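Long-range contact in MaoC domain protein dehydratase (Chloroflexus aurantiacus, PDB 4E3E), which catalyses the reversible dehydration of beta-methylmalyl-CoA to mesaconyl-CoA in the glyoxylate assimilation cycle: residues N6-I20 and K75-N87. Numbering follows the deposited sequence.
Sequences NPGNFFEDFRLGQTI and KTVPDISLNAIAN
N83 ND2 spends both of its N-H groups on backbone carbonyls of 6-20, one on P7 O at 3.1 Å. The other bond, N83 ND2 to N9 O, measures 2.9 Å. Both acceptors lie in or close to the N83 amide plane, but P7 O is met on a lone pair in its carbonyl plane, whereas at N9 O the donor stands well above that plane. A water also donates to N9 O and to I80 O while accepting from N83 N, bridging the two backbones. The N83 amide lies over one face of the F10 ring, the two planes 14° apart, with CG 3.6 Å from F10 CZ. N83 CB makes a CH-pi contact over the same face, 4.1 Å from the F10 ring centroid. With an alanine here, P7 O and N9 O would probably lose their shared donor, and that face of the F10 ring its stacked amide. N9 ND2 in turn meets D79 O at 2.8 Å in a nearly straight bond (177°), along an in-plane lone pair. With CG beside its backbone N (chi1 -69°), F14 brings its edge to the same D79 O, CZ at 3.6 Å, and its CE1 to I80 CD1. On I80 CD1 also rests I20 CD1, 3.7 Å away, while I20 CG2 packs on D79, whose OD2 is bonded to H22. The N-terminal loop closes over the end of helix 65-80 and its turn into strand 84-95, with the start of strand 19-27, outermost in the hot-dog-type sheet within this chain, joining in through I20; I80 packs on V127 of strand 122-132 and V146 of strand 138-149.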
loop_
_atom_site.group_PDB
_atom_site.type_symbol
_atom_site.label_atom_id
_atom_site.label_comp_id
_atom_site.label_asym_id
_atom_site.label_seq_id
_atom_site.Cartn_x
_atom_site.Cartn_y
_atom_site.Cartn_z
ATOM N N ASN A 6 -14.626 13.053 20.639
ATOM C CA ASN A 6 -15.692 13.473 19.733
ATOM C C ASN A 6 -16.668 12.319 19.565
ATOM O O ASN A 6 -16.360 11.362 18.844
ATOM C CB ASN A 6 -15.093 13.905 18.385
ATOM C CG ASN A 6 -16.146 14.300 17.352
ATOM O OD1 ASN A 6 -17.360 14.243 17.601
ATOM N ND2 ASN A 6 -15.676 14.707 16.170
ATOM N N PRO A 7 -17.845 12.399 20.224
ATOM C CA PRO A 7 -18.794 11.280 20.161
ATOM C C PRO A 7 -19.525 11.208 18.819
ATOM O O PRO A 7 -20.290 10.277 18.587
ATOM C CB PRO A 7 -19.777 11.592 21.298
ATOM C CG PRO A 7 -19.753 13.075 21.420
ATOM C CD PRO A 7 -18.354 13.509 21.059
ATOM N N GLY A 8 -19.275 12.186 17.947
ATOM C CA GLY A 8 -20.013 12.314 16.694
ATOM C C GLY A 8 -21.387 12.894 16.986
ATOM O O GLY A 8 -21.699 13.254 18.127
ATOM N N ASN A 9 -22.215 13.008 15.965
ATOM C CA ASN A 9 -23.579 13.448 16.191
ATOM C C ASN A 9 -24.505 12.256 16.221
ATOM O O ASN A 9 -24.309 11.307 15.464
ATOM C CB ASN A 9 -24.016 14.392 15.083
ATOM C CG ASN A 9 -23.327 15.733 15.164
ATOM O OD1 ASN A 9 -23.544 16.491 16.108
ATOM N ND2 ASN A 9 -22.491 16.030 14.177
ATOM N N PHE A 10 -25.502 12.301 17.100
ATOM C CA PHE A 10 -26.617 11.358 17.047
ATOM C C PHE A 10 -27.787 12.081 16.391
ATOM O O PHE A 10 -27.703 13.292 16.168
ATOM C CB PHE A 10 -26.975 10.857 18.452
ATOM C CG PHE A 10 -25.987 9.870 19.002
ATOM C CD1 PHE A 10 -24.798 10.305 19.595
ATOM C CD2 PHE A 10 -26.236 8.504 18.922
ATOM C CE1 PHE A 10 -23.880 9.394 20.096
ATOM C CE2 PHE A 10 -25.321 7.590 19.423
ATOM C CZ PHE A 10 -24.142 8.032 20.008
ATOM N N PHE A 11 -28.868 11.363 16.073
ATOM C CA PHE A 11 -29.944 11.963 15.274
ATOM C C PHE A 11 -30.482 13.277 15.844
ATOM O O PHE A 11 -30.612 14.263 15.108
ATOM C CB PHE A 11 -31.095 10.983 14.996
ATOM C CG PHE A 11 -32.231 11.595 14.210
ATOM C CD1 PHE A 11 -32.071 11.917 12.859
ATOM C CD2 PHE A 11 -33.451 11.873 14.823
ATOM C CE1 PHE A 11 -33.107 12.489 12.132
ATOM C CE2 PHE A 11 -34.490 12.444 14.103
ATOM C CZ PHE A 11 -34.317 12.751 12.755
ATOM N N GLU A 12 -30.770 13.288 17.149
ATOM C CA GLU A 12 -31.357 14.460 17.813
ATOM C C GLU A 12 -30.400 15.658 17.873
ATOM O O GLU A 12 -30.813 16.785 18.163
ATOM C CB GLU A 12 -31.888 14.101 19.216
ATOM C CG GLU A 12 -30.836 13.660 20.232
ATOM C CD GLU A 12 -30.647 12.149 20.295
ATOM O OE1 GLU A 12 -30.370 11.522 19.245
ATOM O OE2 GLU A 12 -30.760 11.590 21.409
ATOM N N ASP A 13 -29.128 15.402 17.583
ATOM C CA ASP A 13 -28.104 16.439 17.610
ATOM C C ASP A 13 -28.120 17.330 16.374
ATOM O O ASP A 13 -27.582 18.437 16.407
ATOM C CB ASP A 13 -26.715 15.825 17.799
ATOM C CG ASP A 13 -26.588 15.064 19.106
ATOM O OD1 ASP A 13 -27.227 15.463 20.108
ATOM O OD2 ASP A 13 -25.847 14.064 19.133
ATOM N N PHE A 14 -28.732 16.850 15.293
ATOM C CA PHE A 14 -28.746 17.582 14.032
ATOM C C PHE A 14 -29.785 18.697 14.007
ATOM O O PHE A 14 -30.874 18.558 14.560
ATOM C CB PHE A 14 -28.962 16.629 12.853
ATOM C CG PHE A 14 -27.795 15.715 12.587
ATOM C CD1 PHE A 14 -26.602 16.216 12.047
ATOM C CD2 PHE A 14 -27.887 14.349 12.862
ATOM C CE1 PHE A 14 -25.522 15.368 11.800
ATOM C CE2 PHE A 14 -26.816 13.501 12.616
ATOM C CZ PHE A 14 -25.633 14.007 12.081
ATOM N N ARG A 15 -29.427 19.807 13.370
ATOM C CA ARG A 15 -30.349 20.918 13.184
ATOM C C ARG A 15 -30.492 21.246 11.706
ATOM O O ARG A 15 -29.489 21.409 11.002
ATOM C CB ARG A 15 -29.882 22.157 13.952
ATOM C CG ARG A 15 -29.963 22.030 15.465
ATOM C CD ARG A 15 -31.393 21.816 15.939
ATOM N NE ARG A 15 -31.472 21.646 17.388
ATOM C CZ ARG A 15 -31.264 20.499 18.033
ATOM N NH1 ARG A 15 -30.960 19.392 17.366
ATOM N NH2 ARG A 15 -31.362 20.462 19.357
ATOM N N LEU A 16 -31.739 21.341 11.241
ATOM C CA LEU A 16 -32.009 21.730 9.865
ATOM C C LEU A 16 -31.274 23.023 9.528
ATOM O O LEU A 16 -31.363 24.003 10.258
ATOM C CB LEU A 16 -33.513 21.913 9.622
ATOM C CG LEU A 16 -33.870 22.266 8.171
ATOM C CD1 LEU A 16 -33.537 21.097 7.249
ATOM C CD2 LEU A 16 -35.328 22.677 8.033
ATOM N N GLY A 17 -30.545 23.010 8.425
ATOM C CA GLY A 17 -29.817 24.191 7.984
ATOM C C GLY A 17 -28.428 24.377 8.582
ATOM O O GLY A 17 -27.715 25.305 8.195
ATOM N N GLN A 18 -28.025 23.527 9.525
ATOM C CA GLN A 18 -26.670 23.679 10.100
ATOM C C GLN A 18 -25.582 23.287 9.095
ATOM O O GLN A 18 -25.734 22.316 8.341
ATOM C CB GLN A 18 -26.499 22.905 11.419
ATOM C CG GLN A 18 -26.149 21.432 11.257
ATOM C CD GLN A 18 -25.876 20.731 12.575
ATOM O OE1 GLN A 18 -26.610 19.823 12.966
ATOM N NE2 GLN A 18 -24.813 21.142 13.265
ATOM N N THR A 19 -24.501 24.062 9.080
ATOM C CA THR A 19 -23.330 23.751 8.274
ATOM C C THR A 19 -22.231 23.206 9.180
ATOM O O THR A 19 -21.880 23.833 10.181
ATOM C CB THR A 19 -22.823 24.991 7.520
ATOM O OG1 THR A 19 -23.856 25.447 6.647
ATOM C CG2 THR A 19 -21.591 24.654 6.677
ATOM N N ILE A 20 -21.712 22.030 8.831
ATOM C CA ILE A 20 -20.608 21.430 9.547
ATOM C C ILE A 20 -19.336 21.513 8.705
ATOM O O ILE A 20 -19.303 21.036 7.556
ATOM C CB ILE A 20 -20.892 19.956 9.890
ATOM C CG1 ILE A 20 -22.193 19.833 10.709
ATOM C CG2 ILE A 20 -19.703 19.347 10.630
ATOM C CD1 ILE A 20 -22.690 18.415 10.866
ATOM N N LYS A 75 -14.107 12.355 4.933
ATOM C CA LYS A 75 -14.057 13.529 5.810
ATOM C C LYS A 75 -15.357 13.780 6.574
ATOM O O LYS A 75 -15.328 14.334 7.681
ATOM C CB LYS A 75 -13.753 14.809 5.022
ATOM C CG LYS A 75 -12.570 14.731 4.098
ATOM C CD LYS A 75 -11.314 14.569 4.889
ATOM C CE LYS A 75 -10.524 13.356 4.437
ATOM N NZ LYS A 75 -9.505 13.316 5.508
ATOM N N THR A 76 -16.483 13.400 5.973
ATOM C CA THR A 76 -17.801 13.692 6.551
ATOM C C THR A 76 -18.175 12.647 7.588
ATOM O O THR A 76 -19.040 12.889 8.444
ATOM C CB THR A 76 -18.936 13.733 5.489
ATOM O OG1 THR A 76 -19.314 12.395 5.090
ATOM C CG2 THR A 76 -18.536 14.555 4.292
ATOM N N VAL A 77 -17.520 11.490 7.517
ATOM C CA VAL A 77 -17.901 10.352 8.385
ATOM C C VAL A 77 -17.900 10.652 9.909
ATOM O O VAL A 77 -18.890 10.331 10.600
ATOM C CB VAL A 77 -17.110 9.075 8.032
ATOM C CG1 VAL A 77 -17.349 7.964 9.064
ATOM C CG2 VAL A 77 -17.505 8.595 6.635
ATOM N N PRO A 78 -16.817 11.273 10.441
ATOM C CA PRO A 78 -16.808 11.561 11.890
ATOM C C PRO A 78 -18.049 12.335 12.375
ATOM O O PRO A 78 -18.577 12.025 13.443
ATOM C CB PRO A 78 -15.536 12.413 12.068
ATOM C CG PRO A 78 -14.649 11.993 10.939
ATOM C CD PRO A 78 -15.605 11.814 9.783
ATOM N N ASP A 79 -18.523 13.290 11.575
ATOM C CA ASP A 79 -19.622 14.184 11.974
ATOM C C ASP A 79 -21.014 13.757 11.516
ATOM O O ASP A 79 -22.013 14.162 12.113
ATOM C CB ASP A 79 -19.349 15.596 11.463
ATOM C CG ASP A 79 -18.006 16.120 11.919
ATOM O OD1 ASP A 79 -17.737 16.076 13.132
ATOM O OD2 ASP A 79 -17.213 16.563 11.076
ATOM N N ILE A 80 -21.088 12.961 10.453
ATOM C CA ILE A 80 -22.378 12.612 9.859
ATOM C C ILE A 80 -22.783 11.169 10.136
ATOM O O ILE A 80 -23.915 10.921 10.543
ATOM C CB ILE A 80 -22.394 12.890 8.332
ATOM C CG1 ILE A 80 -22.022 14.348 8.042
ATOM C CG2 ILE A 80 -23.737 12.503 7.698
ATOM C CD1 ILE A 80 -22.882 15.386 8.734
ATOM N N SER A 81 -21.872 10.222 9.924
ATOM C CA SER A 81 -22.269 8.811 9.905
ATOM C C SER A 81 -21.560 7.938 10.930
ATOM O O SER A 81 -21.740 6.719 10.923
ATOM C CB SER A 81 -22.158 8.211 8.491
ATOM O OG SER A 81 -20.875 8.440 7.921
ATOM N N LEU A 82 -20.778 8.549 11.816
ATOM C CA LEU A 82 -20.157 7.794 12.903
ATOM C C LEU A 82 -21.195 6.930 13.651
ATOM O O LEU A 82 -20.934 5.771 13.959
ATOM C CB LEU A 82 -19.398 8.712 13.869
ATOM C CG LEU A 82 -18.503 7.992 14.891
ATOM C CD1 LEU A 82 -17.424 7.156 14.209
ATOM C CD2 LEU A 82 -17.875 8.977 15.871
ATOM N N ASN A 83 -22.378 7.496 13.900
ATOM C CA ASN A 83 -23.448 6.795 14.608
ATOM C C ASN A 83 -24.607 6.329 13.711
ATOM O O ASN A 83 -25.734 6.156 14.178
ATOM C CB ASN A 83 -23.959 7.674 15.749
ATOM C CG ASN A 83 -22.847 8.100 16.674
ATOM O OD1 ASN A 83 -22.219 7.255 17.307
ATOM N ND2 ASN A 83 -22.556 9.409 16.718
ATOM N N ALA A 84 -24.310 6.118 12.429
ATOM C CA ALA A 84 -25.307 5.693 11.441
ATOM C C ALA A 84 -25.478 4.181 11.400
ATOM O O ALA A 84 -24.520 3.435 11.619
ATOM C CB ALA A 84 -24.945 6.220 10.052
ATOM N N ILE A 85 -26.707 3.740 11.121
ATOM C CA ILE A 85 -27.017 2.323 10.872
ATOM C C ILE A 85 -26.699 1.979 9.410
ATOM O O ILE A 85 -26.151 0.920 9.129
ATOM C CB ILE A 85 -28.506 1.984 11.160
ATOM C CG1 ILE A 85 -28.925 2.409 12.578
ATOM C CG2 ILE A 85 -28.812 0.497 10.918
ATOM C CD1 ILE A 85 -28.388 1.538 13.693
ATOM N N ALA A 86 -27.040 2.882 8.488
ATOM C CA ALA A 86 -26.827 2.652 7.062
ATOM C C ALA A 86 -26.852 3.957 6.292
ATOM O O ALA A 86 -27.488 4.926 6.711
ATOM C CB ALA A 86 -27.884 1.703 6.502
ATOM N N ASN A 87 -26.145 3.981 5.168
ATOM C CA ASN A 87 -26.346 5.024 4.185
ATOM C C ASN A 87 -27.531 4.601 3.337
ATOM O O ASN A 87 -27.628 3.444 2.925
ATOM C CB ASN A 87 -25.131 5.200 3.303
ATOM C CG ASN A 87 -25.169 6.515 2.534
ATOM O OD1 ASN A 87 -24.866 7.576 3.087
ATOM N ND2 ASN A 87 -25.559 6.454 1.258
HETATM O O HOH W 1 -23.562 9.968 13.077
#